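Local coordinates for undecaprenyl pyrophosphate synthase (Campylobacter jejuni, PDB 3UGS), which probably condenses isopentenyl diphosphate with an allylic diphosphate to build the long polyprenyl chain of undecaprenyl diphosphate, with magnesium as cofactor, at residues A[38-42]-A[201-206]; A[159-165]-A[185-189]. All blocks are in the same frame, centred on the assembly; numbering follows the deposited sequence.

Contact 1 of 2, residues A[38-42]-A[201-206]; sequences TMQKL and FPSLTK
Thr-38, on helix 34-48, meets the 201-206 loop with both branches of its side chain. Its methyl lies anti to the backbone nitrogen and its hydroxyl beside it (chi1 -73°), which sends the two groups to different partners. CG2 sits squarely above the Phe-201 ring, 3.6 Å from the ring centroid and 10° off the normal, a CH-pi contact over the centre of one face. OG1, turned from the ring, donates a hydrogen bond to the carbonyl oxygen of Pro-202 (OG1 to O 2.8 Å). It comes to the side of that C=O, at a C=O...donor angle of 116°, tilted from the carbonyl plane. The Phe-201 side chain swings out with CG anti to its own nitrogen, and this carries the ring to the helix. At the ring's rim, Met-39 CG lies 3.6 Å from Phe-201 CE2; the chain then bends twice, leaving SD obliquely beside the ring in a Met-aromatic contact. Leu-42 CD2 approaches the same rim more loosely, 4.2 Å from CE1 of Phe-201. One helical turn after Thr-38, the aliphatic base of Lys-41 rests against Lys-206, CB to CG 4.0 Å, while the Lys-206 amine turns to a salt bridge with Glu-48. Phe-209 of helix 206-218 packs on Thr-38, Leu-42, Phe-201 and Leu-204, so side chains of both helices meet the ring, as does Met-14 of strand 9-14. The loop makes a type I beta turn from Phe-201 to Leu-204, and Thr-205 follows as the N-cap of helix 206-218, its OG1 bonded to the backbone nitrogen of Glu-208. This is a helix-to-loop junction packed against inner strands 9-14 and 53-60 of the parallel cis-prenyltransferase sheet, with the Phe-201 side chain about 7 Å from the bound farnesyl monophosphate.

Contact 2 of 2, residues A[159-165]-A[185-189]; sequences LTQNLDL and LLWQC
The indole of Trp-187 projects from the 185-189 loop as a broad, flat knob and fits against a hollow formed by Leu-159, Thr-160 and Leu-163. Leu-159 lies across one face of the indole, its CD1 methyl over the six-membered ring and so off the middle of the indole as a whole. Thr-160 borders the hollow at the indole's edge, where Trp-187 NE1 donates a bent hydrogen bond to OG1 (3.1 Å, N-H...O angle 140°). The same hydroxyl is also bonded to the carbonyl of Glu-156, one turn back in the helix. Leu-163 forms a smaller bump: its CD1 lodges between the pyrrole end of the indole and the Gln-188 amide, 3.5 Å from Trp-187 CD1 and 3.6 Å from Gln-188 NE2. The dimer completes the packing, because Ile-140 of the second subunit lies on Trp-187 and Ile-141 of that subunit on Leu-159, and Arg-137 of the second subunit bonds the Trp-187 carbonyl; the contact thus belongs to the subunit interface of this homodimeric cis-prenyltransferase. The Gln-188 side chain bends at chi2 (93°), turning the amide so that NE2 faces the Leu-165 carbonyl, and NE2 donates a nearly straight bond to that oxygen, NE2 to O 2.9 Å. The acceptor lies in the amide plane, and Glu-139 OE1 takes a second bond from NE2, so two acceptors hold this buried amide. Farther along, Leu-165 CD2 and Leu-185 CD2 come together at 4.3 Å, and Ile-99 of strand 94-99 touches both leucines.

In the fold
From the N terminus, strand 9-14 leads into helix 34-48, where contact 1 begins. The chain then builds most of the parallel sheet before reaching 159-165, which begins on the end of helix 156-161. A short excursion through strand 171-175 leads to 185-189, closing the small loop of contact 2. Strand 193-197 follows, and 201-206 returns to helix 34-48 to close the much longer loop of contact 1, which encloses contact 2. Their centres lie about 27 Å apart, on opposite sides of the chain's centre. Contact 1 ties the entry of helix 206-218 to helix 34-48, whereas contact 2 joins the end of helix 156-161 to the loop between strands 171-175 and 193-197, beside the second subunit.

Contact 1 of 2, residues A[38-42]-A[201-206]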
loop_
_atom_site.group_PDB
_atom_site.type_symbol
_atom_site.label_atom_id
_atom_site.label_comp_id
_atom_site.label_asym_id
_atom_site.label_seq_id
_atom_site.Cartn_x
_atom_site.Cartn_y
_atom_site.Cartn_z
ATOM N N THR A 38 -14.795 -22.625 -3.569
ATOM C CA THR A 38 -14.438 -21.433 -4.379
ATOM C C THR A 38 -12.920 -21.281 -4.441
ATOM O O THR A 38 -12.332 -20.922 -5.451
ATOM C CB THR A 38 -15.086 -20.145 -3.831
ATOM O OG1 THR A 38 -16.489 -20.170 -4.135
ATOM C CG2 THR A 38 -14.446 -18.901 -4.463
ATOM N N MET A 39 -12.337 -21.641 -3.320
ATOM C CA MET A 39 -10.878 -21.625 -3.099
ATOM C C MET A 39 -10.153 -22.568 -4.013
ATOM O O MET A 39 -9.059 -22.273 -4.498
ATOM C CB MET A 39 -10.492 -21.994 -1.672
ATOM C CG MET A 39 -9.815 -20.835 -0.936
ATOM S SD MET A 39 -8.424 -20.057 -1.805
ATOM C CE MET A 39 -7.189 -21.343 -1.584
ATOM N N GLN A 40 -10.754 -23.725 -4.204
ATOM C CA GLN A 40 -10.216 -24.715 -5.166
ATOM C C GLN A 40 -10.262 -24.147 -6.573
ATOM O O GLN A 40 -9.339 -24.316 -7.352
ATOM C CB GLN A 40 -10.974 -26.039 -5.136
ATOM C CG GLN A 40 -11.077 -26.582 -3.714
ATOM C CD GLN A 40 -11.754 -27.940 -3.616
ATOM O OE1 GLN A 40 -12.892 -28.038 -3.153
ATOM N NE2 GLN A 40 -11.057 -28.989 -4.046
ATOM N N LYS A 41 -11.336 -23.436 -6.863
ATOM C CA LYS A 41 -11.467 -22.828 -8.189
ATOM C C LYS A 41 -10.422 -21.743 -8.426
ATOM O O LYS A 41 -9.841 -21.622 -9.496
ATOM C CB LYS A 41 -12.840 -22.249 -8.398
ATOM C CG LYS A 41 -13.891 -23.317 -8.498
ATOM C CD LYS A 41 -15.246 -22.670 -8.537
ATOM C CE LYS A 41 -16.229 -23.533 -9.293
ATOM N NZ LYS A 41 -17.530 -22.823 -9.263
ATOM N N LEU A 42 -10.184 -20.972 -7.388
ATOM C CA LEU A 42 -9.146 -19.915 -7.457
ATOM C C LEU A 42 -7.806 -20.584 -7.698
ATOM O O LEU A 42 -6.990 -20.127 -8.500
ATOM C CB LEU A 42 -9.105 -19.068 -6.185
ATOM C CG LEU A 42 -8.047 -17.943 -6.179
ATOM C CD1 LEU A 42 -8.174 -16.986 -7.348
ATOM C CD2 LEU A 42 -8.096 -17.153 -4.878
ATOM N N PHE A 201 -16.720 -14.113 -1.138
ATOM C CA PHE A 201 -15.721 -14.961 -1.796
ATOM C C PHE A 201 -16.464 -16.135 -2.428
ATOM O O PHE A 201 -16.185 -16.568 -3.547
ATOM C CB PHE A 201 -14.722 -15.464 -0.784
ATOM C CG PHE A 201 -13.640 -16.319 -1.362
ATOM C CD1 PHE A 201 -12.794 -15.827 -2.339
ATOM C CD2 PHE A 201 -13.438 -17.609 -0.892
ATOM C CE1 PHE A 201 -11.780 -16.607 -2.851
ATOM C CE2 PHE A 201 -12.419 -18.391 -1.392
ATOM C CZ PHE A 201 -11.594 -17.890 -2.377
ATOM N N PRO A 202 -17.445 -16.635 -1.703
ATOM C CA PRO A 202 -18.230 -17.782 -2.095
ATOM C C PRO A 202 -18.803 -17.600 -3.469
ATOM O O PRO A 202 -18.745 -18.494 -4.300
ATOM C CB PRO A 202 -19.365 -17.783 -1.082
ATOM C CG PRO A 202 -18.816 -17.087 0.106
ATOM C CD PRO A 202 -17.874 -16.070 -0.424
ATOM N N SER A 203 -19.295 -16.395 -3.693
ATOM C CA SER A 203 -20.069 -16.064 -4.921
ATOM C C SER A 203 -19.245 -15.946 -6.210
ATOM O O SER A 203 -19.780 -15.724 -7.286
ATOM C CB SER A 203 -20.906 -14.800 -4.722
ATOM O OG SER A 203 -21.866 -14.998 -3.691
ATOM N N LEU A 204 -17.952 -16.156 -6.080
ATOM C CA LEU A 204 -17.026 -16.015 -7.217
ATOM C C LEU A 204 -16.853 -17.274 -8.063
ATOM O O LEU A 204 -16.663 -18.378 -7.572
ATOM C CB LEU A 204 -15.653 -15.522 -6.774
ATOM C CG LEU A 204 -15.661 -14.043 -6.344
ATOM C CD1 LEU A 204 -14.466 -13.762 -5.424
ATOM C CD2 LEU A 204 -15.666 -13.103 -7.539
ATOM N N THR A 205 -16.883 -17.044 -9.360
ATOM C CA THR A 205 -16.765 -18.108 -10.366
ATOM C C THR A 205 -15.445 -18.054 -11.108
ATOM O O THR A 205 -14.870 -17.000 -11.280
ATOM C CB THR A 205 -17.889 -18.046 -11.430
ATOM O OG1 THR A 205 -17.566 -17.048 -12.411
ATOM C CG2 THR A 205 -19.264 -17.732 -10.793
ATOM N N LYS A 206 -15.009 -19.213 -11.580
ATOM C CA LYS A 206 -13.808 -19.309 -12.439
ATOM C C LYS A 206 -13.802 -18.268 -13.547
ATOM O O LYS A 206 -12.810 -17.619 -13.803
ATOM C CB LYS A 206 -13.661 -20.678 -13.081
ATOM C CG LYS A 206 -12.664 -21.578 -12.368
ATOM C CD LYS A 206 -12.986 -23.029 -12.633
ATOM C CE LYS A 206 -11.732 -23.879 -12.651
ATOM N NZ LYS A 206 -10.842 -23.551 -13.801
#

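Contact 2 of 2, residues A[159-165]-A[185-189]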
loop_
_atom_site.group_PDB
_atom_site.type_symbol
_atom_site.label_atom_id
_atom_site.label_comp_id
_atom_site.label_asym_id
_atom_site.label_seq_id
_atom_site.Cartn_x
_atom_site.Cartn_y
_atom_site.Cartn_z
ATOM N N LEU A 159 16.571 -4.902 1.483
ATOM C CA LEU A 159 15.399 -5.038 2.333
ATOM C C LEU A 159 14.362 -5.910 1.639
ATOM O O LEU A 159 13.765 -6.773 2.221
ATOM C CB LEU A 159 14.856 -3.670 2.678
ATOM C CG LEU A 159 13.538 -3.389 3.414
ATOM C CD1 LEU A 159 12.295 -3.898 2.692
ATOM C CD2 LEU A 159 13.615 -3.923 4.816
ATOM N N THR A 160 14.176 -5.686 0.363
ATOM C CA THR A 160 13.292 -6.535 -0.429
ATOM C C THR A 160 13.623 -8.012 -0.275
ATOM O O THR A 160 12.777 -8.834 0.031
ATOM C CB THR A 160 13.369 -6.133 -1.912
ATOM O OG1 THR A 160 12.983 -4.760 -2.007
ATOM C CG2 THR A 160 12.511 -6.959 -2.763
ATOM N N GLN A 161 14.875 -8.328 -0.517
ATOM C CA GLN A 161 15.345 -9.740 -0.535
ATOM C C GLN A 161 15.263 -10.407 0.847
ATOM O O GLN A 161 15.391 -11.600 0.985
ATOM C CB GLN A 161 16.778 -9.887 -1.065
ATOM C CG GLN A 161 16.912 -9.550 -2.538
ATOM C CD GLN A 161 15.750 -10.119 -3.384
ATOM O OE1 GLN A 161 14.978 -9.344 -4.035
ATOM N NE2 GLN A 161 15.622 -11.480 -3.407
ATOM N N ASN A 162 15.090 -9.610 1.860
ATOM C CA ASN A 162 14.988 -10.129 3.232
ATOM C C ASN A 162 13.589 -10.124 3.830
ATOM O O ASN A 162 13.382 -10.523 4.992
ATOM C CB ASN A 162 15.985 -9.450 4.177
ATOM C CG ASN A 162 17.404 -9.962 3.967
ATOM O OD1 ASN A 162 17.746 -11.049 4.466
ATOM N ND2 ASN A 162 18.219 -9.214 3.206
ATOM N N LEU A 163 12.636 -9.686 3.022
ATOM C CA LEU A 163 11.223 -9.786 3.404
ATOM C C LEU A 163 10.868 -11.259 3.570
ATOM O O LEU A 163 11.527 -12.124 3.054
ATOM C CB LEU A 163 10.293 -9.110 2.411
ATOM C CG LEU A 163 10.301 -7.585 2.346
ATOM C CD1 LEU A 163 9.683 -7.153 1.024
ATOM C CD2 LEU A 163 9.577 -6.981 3.541
ATOM N N ASP A 164 9.842 -11.528 4.376
ATOM C CA ASP A 164 9.283 -12.901 4.490
ATOM C C ASP A 164 8.905 -13.389 3.087
ATOM O O ASP A 164 8.981 -14.562 2.784
ATOM C CB ASP A 164 8.014 -12.939 5.327
ATOM C CG ASP A 164 8.281 -12.920 6.810
ATOM O OD1 ASP A 164 9.468 -12.961 7.247
ATOM O OD2 ASP A 164 7.269 -12.893 7.561
ATOM N N LEU A 165 8.453 -12.441 2.270
ATOM C CA LEU A 165 8.002 -12.690 0.889
ATOM C C LEU A 165 8.505 -11.630 -0.082
ATOM O O LEU A 165 7.828 -10.655 -0.367
ATOM C CB LEU A 165 6.476 -12.802 0.816
ATOM C CG LEU A 165 5.870 -13.197 -0.533
ATOM C CD1 LEU A 165 6.338 -14.551 -1.027
ATOM C CD2 LEU A 165 4.367 -13.158 -0.380
ATOM N N LEU A 185 0.962 -6.707 2.880
ATOM C CA LEU A 185 2.005 -6.672 1.819
ATOM C C LEU A 185 2.252 -5.272 1.202
ATOM O O LEU A 185 2.399 -5.064 -0.014
ATOM C CB LEU A 185 1.597 -7.589 0.688
ATOM C CG LEU A 185 1.392 -9.070 1.068
ATOM C CD1 LEU A 185 0.832 -9.829 -0.132
ATOM C CD2 LEU A 185 2.696 -9.681 1.608
ATOM N N LEU A 186 2.319 -4.294 2.066
ATOM C CA LEU A 186 2.485 -2.889 1.601
ATOM C C LEU A 186 3.715 -2.678 0.702
ATOM O O LEU A 186 3.685 -2.024 -0.346
ATOM C CB LEU A 186 2.502 -1.941 2.782
ATOM C CG LEU A 186 1.164 -1.935 3.573
ATOM C CD1 LEU A 186 1.277 -1.138 4.900
ATOM C CD2 LEU A 186 0.008 -1.416 2.711
ATOM N N TRP A 187 4.827 -3.201 1.151
ATOM C CA TRP A 187 6.089 -3.010 0.414
ATOM C C TRP A 187 6.010 -3.598 -0.993
ATOM O O TRP A 187 6.328 -2.974 -2.012
ATOM C CB TRP A 187 7.253 -3.612 1.171
ATOM C CG TRP A 187 8.584 -3.439 0.493
ATOM C CD1 TRP A 187 9.091 -4.144 -0.568
ATOM C CD2 TRP A 187 9.620 -2.483 0.851
ATOM N NE1 TRP A 187 10.338 -3.691 -0.876
ATOM C CE2 TRP A 187 10.708 -2.718 -0.044
ATOM C CE3 TRP A 187 9.749 -1.514 1.840
ATOM C CZ2 TRP A 187 11.854 -2.007 0.030
ATOM C CZ3 TRP A 187 10.879 -0.783 1.891
ATOM C CH2 TRP A 187 11.935 -1.030 1.011
ATOM N N GLN A 188 5.552 -4.825 -1.013
ATOM C CA GLN A 188 5.376 -5.616 -2.244
ATOM C C GLN A 188 4.366 -4.977 -3.237
ATOM O O GLN A 188 4.434 -5.135 -4.464
ATOM C CB GLN A 188 4.969 -7.027 -1.911
ATOM C CG GLN A 188 6.006 -7.837 -1.143
ATOM C CD GLN A 188 5.787 -7.730 0.379
ATOM O OE1 GLN A 188 5.078 -6.836 0.840
ATOM N NE2 GLN A 188 6.377 -8.663 1.154
ATOM N N CYS A 189 3.460 -4.209 -2.674
ATOM C CA CYS A 189 2.352 -3.630 -3.441
ATOM C C CYS A 189 2.642 -2.248 -4.006
ATOM O O CYS A 189 1.761 -1.589 -4.534
ATOM C CB CYS A 189 1.073 -3.581 -2.582
ATOM S SG CYS A 189 0.200 -5.196 -2.458
#